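Long-range contact in oxidoreductase, 2OG-Fe oxygenase family protein, putative, expressed (Oryza sativa subsp. japonica, PDB 5XOI), which probably acts as an iron(II)- and 2-oxoglutarate-dependent dioxygenase of the AlkB family, this chain being its oxygenase domain: residues 31-43 against 75-89. Numbering follows the deposited sequence.
Sequences RCQKLGIGSGGFY and RPFDGAQPPSIPEVF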
# COMPACT_ATOMS: atom_id res chain seq x y z
N ARG A 31 11.78 -10.16 -5.34
CA ARG A 31 10.77 -11.15 -4.96
C ARG A 31 9.48 -10.96 -5.74
O ARG A 31 8.86 -11.94 -6.18
CB ARG A 31 10.48 -11.08 -3.46
CG ARG A 31 11.60 -11.60 -2.58
CD ARG A 31 11.29 -11.33 -1.12
NE ARG A 31 12.35 -11.76 -0.22
CZ ARG A 31 12.33 -12.91 0.44
NH1 ARG A 31 11.30 -13.75 0.30
NH2 ARG A 31 13.33 -13.23 1.25
N CYS A 32 9.05 -9.71 -5.93
CA CYS A 32 7.82 -9.45 -6.67
C CYS A 32 7.99 -9.73 -8.16
O CYS A 32 7.03 -10.13 -8.83
CB CYS A 32 7.39 -8.01 -6.43
SG CYS A 32 6.70 -7.68 -4.81
N GLN A 33 9.19 -9.52 -8.71
CA GLN A 33 9.43 -9.89 -10.10
C GLN A 33 9.24 -11.38 -10.32
O GLN A 33 8.62 -11.81 -11.30
CB GLN A 33 10.83 -9.46 -10.53
CG GLN A 33 10.98 -7.98 -10.76
CD GLN A 33 12.41 -7.58 -10.99
OE1 GLN A 33 13.33 -8.22 -10.48
NE2 GLN A 33 12.61 -6.50 -11.73
N LYS A 34 9.74 -12.19 -9.40
CA LYS A 34 9.68 -13.64 -9.55
C LYS A 34 8.29 -14.18 -9.24
O LYS A 34 7.75 -14.99 -9.99
CB LYS A 34 10.73 -14.30 -8.65
CG LYS A 34 10.93 -15.77 -8.93
CD LYS A 34 12.15 -16.29 -8.21
CE LYS A 34 12.23 -17.80 -8.28
NZ LYS A 34 12.39 -18.31 -9.68
N LEU A 35 7.69 -13.75 -8.12
CA LEU A 35 6.32 -14.13 -7.82
C LEU A 35 5.36 -13.62 -8.88
O LEU A 35 4.35 -14.28 -9.18
CB LEU A 35 5.91 -13.60 -6.44
CG LEU A 35 6.69 -14.08 -5.21
CD1 LEU A 35 5.99 -13.63 -3.96
CD2 LEU A 35 6.84 -15.60 -5.21
N GLY A 36 5.66 -12.47 -9.48
CA GLY A 36 4.77 -11.85 -10.45
C GLY A 36 4.64 -12.59 -11.77
O GLY A 36 3.64 -12.40 -12.47
N ILE A 37 5.62 -13.42 -12.13
CA ILE A 37 5.55 -14.17 -13.39
C ILE A 37 5.10 -15.61 -13.20
O ILE A 37 4.72 -16.26 -14.18
CB ILE A 37 6.90 -14.14 -14.15
CG1 ILE A 37 8.05 -14.51 -13.22
CG2 ILE A 37 7.14 -12.78 -14.78
CD1 ILE A 37 9.42 -14.36 -13.86
N GLY A 38 5.11 -16.12 -11.97
CA GLY A 38 4.71 -17.49 -11.70
C GLY A 38 3.21 -17.64 -11.51
O GLY A 38 2.41 -16.76 -11.85
N SER A 39 2.83 -18.80 -10.97
CA SER A 39 1.43 -19.08 -10.67
C SER A 39 0.88 -18.05 -9.68
O SER A 39 1.51 -17.74 -8.67
CB SER A 39 1.29 -20.49 -10.11
OG SER A 39 -0.07 -20.83 -9.88
N GLY A 40 -0.30 -17.52 -9.97
CA GLY A 40 -0.85 -16.48 -9.12
C GLY A 40 -0.16 -15.14 -9.27
O GLY A 40 -0.19 -14.34 -8.33
N GLY A 41 0.46 -14.89 -10.42
CA GLY A 41 1.17 -13.65 -10.67
C GLY A 41 0.27 -12.52 -11.15
O GLY A 41 -0.96 -12.58 -11.05
N PHE A 42 0.91 -11.50 -11.71
CA PHE A 42 0.21 -10.27 -12.08
C PHE A 42 -0.85 -10.53 -13.15
O PHE A 42 -0.67 -11.35 -14.06
CB PHE A 42 1.21 -9.24 -12.60
CG PHE A 42 1.97 -8.53 -11.51
CD1 PHE A 42 1.39 -7.49 -10.80
CD2 PHE A 42 3.26 -8.91 -11.19
CE1 PHE A 42 2.10 -6.83 -9.79
CE2 PHE A 42 3.96 -8.28 -10.19
CZ PHE A 42 3.38 -7.23 -9.48
N TYR A 43 -1.96 -9.81 -13.04
CA TYR A 43 -2.98 -9.80 -14.09
C TYR A 43 -3.64 -8.44 -14.11
O TYR A 43 -3.52 -7.66 -13.16
CB TYR A 43 -4.05 -10.88 -13.88
CG TYR A 43 -4.95 -10.65 -12.68
CD1 TYR A 43 -4.51 -10.98 -11.39
CD2 TYR A 43 -6.25 -10.15 -12.82
CE1 TYR A 43 -5.31 -10.80 -10.29
CE2 TYR A 43 -7.08 -9.97 -11.71
CZ TYR A 43 -6.60 -10.31 -10.45
OH TYR A 43 -7.38 -10.15 -9.34
N ARG A 75 -7.65 -17.29 -6.67
CA ARG A 75 -8.23 -16.44 -7.71
C ARG A 75 -9.28 -17.25 -8.46
O ARG A 75 -8.98 -18.34 -8.94
CB ARG A 75 -7.17 -15.95 -8.69
CG ARG A 75 -6.19 -14.95 -8.13
CD ARG A 75 -4.78 -15.51 -8.27
NE ARG A 75 -4.36 -15.66 -9.67
CZ ARG A 75 -3.58 -14.80 -10.32
NH1 ARG A 75 -3.13 -13.70 -9.71
NH2 ARG A 75 -3.23 -15.04 -11.57
N PRO A 76 -10.52 -16.76 -8.57
CA PRO A 76 -11.55 -17.53 -9.28
C PRO A 76 -11.22 -17.80 -10.74
O PRO A 76 -11.47 -18.92 -11.21
CB PRO A 76 -12.80 -16.66 -9.13
CG PRO A 76 -12.58 -15.90 -7.89
CD PRO A 76 -11.09 -15.61 -7.85
N PHE A 77 -10.65 -16.83 -11.46
CA PHE A 77 -10.57 -16.96 -12.91
C PHE A 77 -9.57 -18.03 -13.35
O PHE A 77 -9.74 -18.61 -14.43
CB PHE A 77 -10.24 -15.61 -13.56
CG PHE A 77 -8.87 -15.09 -13.22
CD1 PHE A 77 -8.67 -14.29 -12.11
CD2 PHE A 77 -7.78 -15.36 -14.04
CE1 PHE A 77 -7.41 -13.79 -11.80
CE2 PHE A 77 -6.53 -14.88 -13.74
CZ PHE A 77 -6.34 -14.10 -12.63
N ASP A 78 -8.52 -18.30 -12.56
CA ASP A 78 -7.59 -19.36 -12.93
C ASP A 78 -7.31 -20.36 -11.82
O ASP A 78 -6.48 -21.26 -12.02
CB ASP A 78 -6.26 -18.78 -13.46
CG ASP A 78 -5.48 -17.96 -12.42
OD1 ASP A 78 -5.90 -17.86 -11.26
OD2 ASP A 78 -4.41 -17.41 -12.79
N GLY A 79 -7.99 -20.25 -10.67
CA GLY A 79 -7.79 -21.20 -9.60
C GLY A 79 -6.46 -21.14 -8.88
O GLY A 79 -6.22 -21.98 -8.00
N ALA A 80 -5.60 -20.16 -9.17
CA ALA A 80 -4.29 -20.12 -8.54
C ALA A 80 -4.38 -19.67 -7.09
O ALA A 80 -5.13 -18.75 -6.75
CB ALA A 80 -3.36 -19.17 -9.30
N GLN A 81 -3.60 -20.32 -6.24
CA GLN A 81 -3.49 -19.79 -4.88
C GLN A 81 -2.40 -18.73 -4.83
O GLN A 81 -1.34 -18.89 -5.43
CB GLN A 81 -3.16 -20.91 -3.89
CG GLN A 81 -3.00 -20.43 -2.46
CD GLN A 81 -2.84 -21.57 -1.47
OE1 GLN A 81 -3.25 -22.70 -1.73
NE2 GLN A 81 -2.25 -21.27 -0.31
N PRO A 82 -2.64 -17.61 -4.14
CA PRO A 82 -1.61 -16.59 -4.05
C PRO A 82 -0.41 -17.09 -3.29
O PRO A 82 -0.53 -17.95 -2.38
CB PRO A 82 -2.31 -15.43 -3.31
CG PRO A 82 -3.62 -15.98 -2.82
CD PRO A 82 -3.95 -17.16 -3.65
N PRO A 83 0.79 -16.64 -3.63
CA PRO A 83 1.95 -16.88 -2.77
C PRO A 83 1.67 -16.35 -1.37
O PRO A 83 0.89 -15.42 -1.19
CB PRO A 83 3.08 -16.10 -3.45
CG PRO A 83 2.62 -15.92 -4.88
CD PRO A 83 1.12 -15.82 -4.81
N SER A 84 2.32 -16.94 -0.38
CA SER A 84 2.16 -16.37 0.95
C SER A 84 3.00 -15.10 1.08
O SER A 84 3.90 -14.84 0.28
CB SER A 84 2.53 -17.39 2.03
OG SER A 84 3.87 -17.80 1.88
N ILE A 85 2.68 -14.31 2.10
CA ILE A 85 3.42 -13.08 2.37
C ILE A 85 4.78 -13.45 2.93
O ILE A 85 4.85 -14.14 3.96
CB ILE A 85 2.65 -12.16 3.34
CG1 ILE A 85 1.26 -11.82 2.79
CG2 ILE A 85 3.45 -10.89 3.64
CD1 ILE A 85 0.44 -10.97 3.74
N PRO A 86 5.88 -13.03 2.30
CA PRO A 86 7.21 -13.27 2.87
C PRO A 86 7.30 -12.72 4.29
O PRO A 86 6.80 -11.63 4.57
CB PRO A 86 8.15 -12.54 1.91
CG PRO A 86 7.41 -12.50 0.61
CD PRO A 86 5.95 -12.40 0.97
N GLU A 87 7.94 -13.47 5.18
CA GLU A 87 8.05 -13.00 6.56
C GLU A 87 8.85 -11.71 6.67
O GLU A 87 8.60 -10.90 7.56
CB GLU A 87 8.68 -14.08 7.45
CG GLU A 87 8.30 -13.94 8.92
CD GLU A 87 8.36 -15.27 9.66
OE1 GLU A 87 9.08 -16.17 9.20
OE2 GLU A 87 7.67 -15.40 10.70
N VAL A 88 9.79 -11.49 5.75
CA VAL A 88 10.54 -10.23 5.79
C VAL A 88 9.62 -9.05 5.52
O VAL A 88 9.79 -7.97 6.10
CB VAL A 88 11.73 -10.28 4.81
CG1 VAL A 88 11.25 -10.38 3.37
CG2 VAL A 88 12.62 -9.05 5.01
N PHE A 89 8.60 -9.24 4.67
CA PHE A 89 7.63 -8.17 4.42
C PHE A 89 6.87 -7.85 5.70
O PHE A 89 6.72 -6.67 6.07
CB PHE A 89 6.64 -8.57 3.32
CG PHE A 89 7.24 -8.63 1.92
CD1 PHE A 89 8.59 -8.49 1.69
CD2 PHE A 89 6.40 -8.83 0.83
CE1 PHE A 89 9.11 -8.56 0.40
CE2 PHE A 89 6.90 -8.90 -0.47
CZ PHE A 89 8.27 -8.77 -0.68
O HOH W 1 1.05 -20.17 -6.94
O HOH W 2 -1.76 -18.18 -12.38
O HOH W 3 -1.92 -14.03 -14.00
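Arg75 reaches across to the loop after helix 22-37 and lays one guanidinium face against Gly40, whose CA sits 3.4 Å from the plane, over its centre; Phe77 CZ lies over the opposite face, off toward its rim. From between these two, Arg75 NH1 donates to Gly41 O at 2.8 Å, in the carbonyl plane, and NH2 adds a weak bond to the same oxygen. NE and NH2 meanwhile grip Asp78 side-on, one to each carboxylate oxygen; Asp78 OD1 also takes the backbone N of Ala80, closing an Asx turn, and a water links OD2 to Gly40 N. The chain of Arg75 gets there by bending at chi2 (121°) and chi3 (65°). Next door, Phe77 points its edge at the face of Tyr43, CE1 3.7 Å above the ring centre and the planes 51° apart. Ala80 CB packs 3.5 Å from the N of Gly40, a residue of the type II turn Gly38 to Gly41.

Away from Arg75 the contact loosens. A water donates to Gln81 O and, weakly, to Ser39 O; farther along, Leu35 CD1 rests on Pro83 CB at 3.9 Å, and exposed Arg31, salt-bridged to Asp27, merely drapes its extended chain past Pro86, Val88 and Phe89. A leucine in place of Arg75 would probably leave Asp78 without its charged mate and Gly41 O without its donor, freeing both loops to shift. One buried cation, its charge probably balanced by Asp78, thus ties together two loops, the first joined through Tyr43's backbone to Met57 on outer strand 55-59 of the double-stranded beta-helix core.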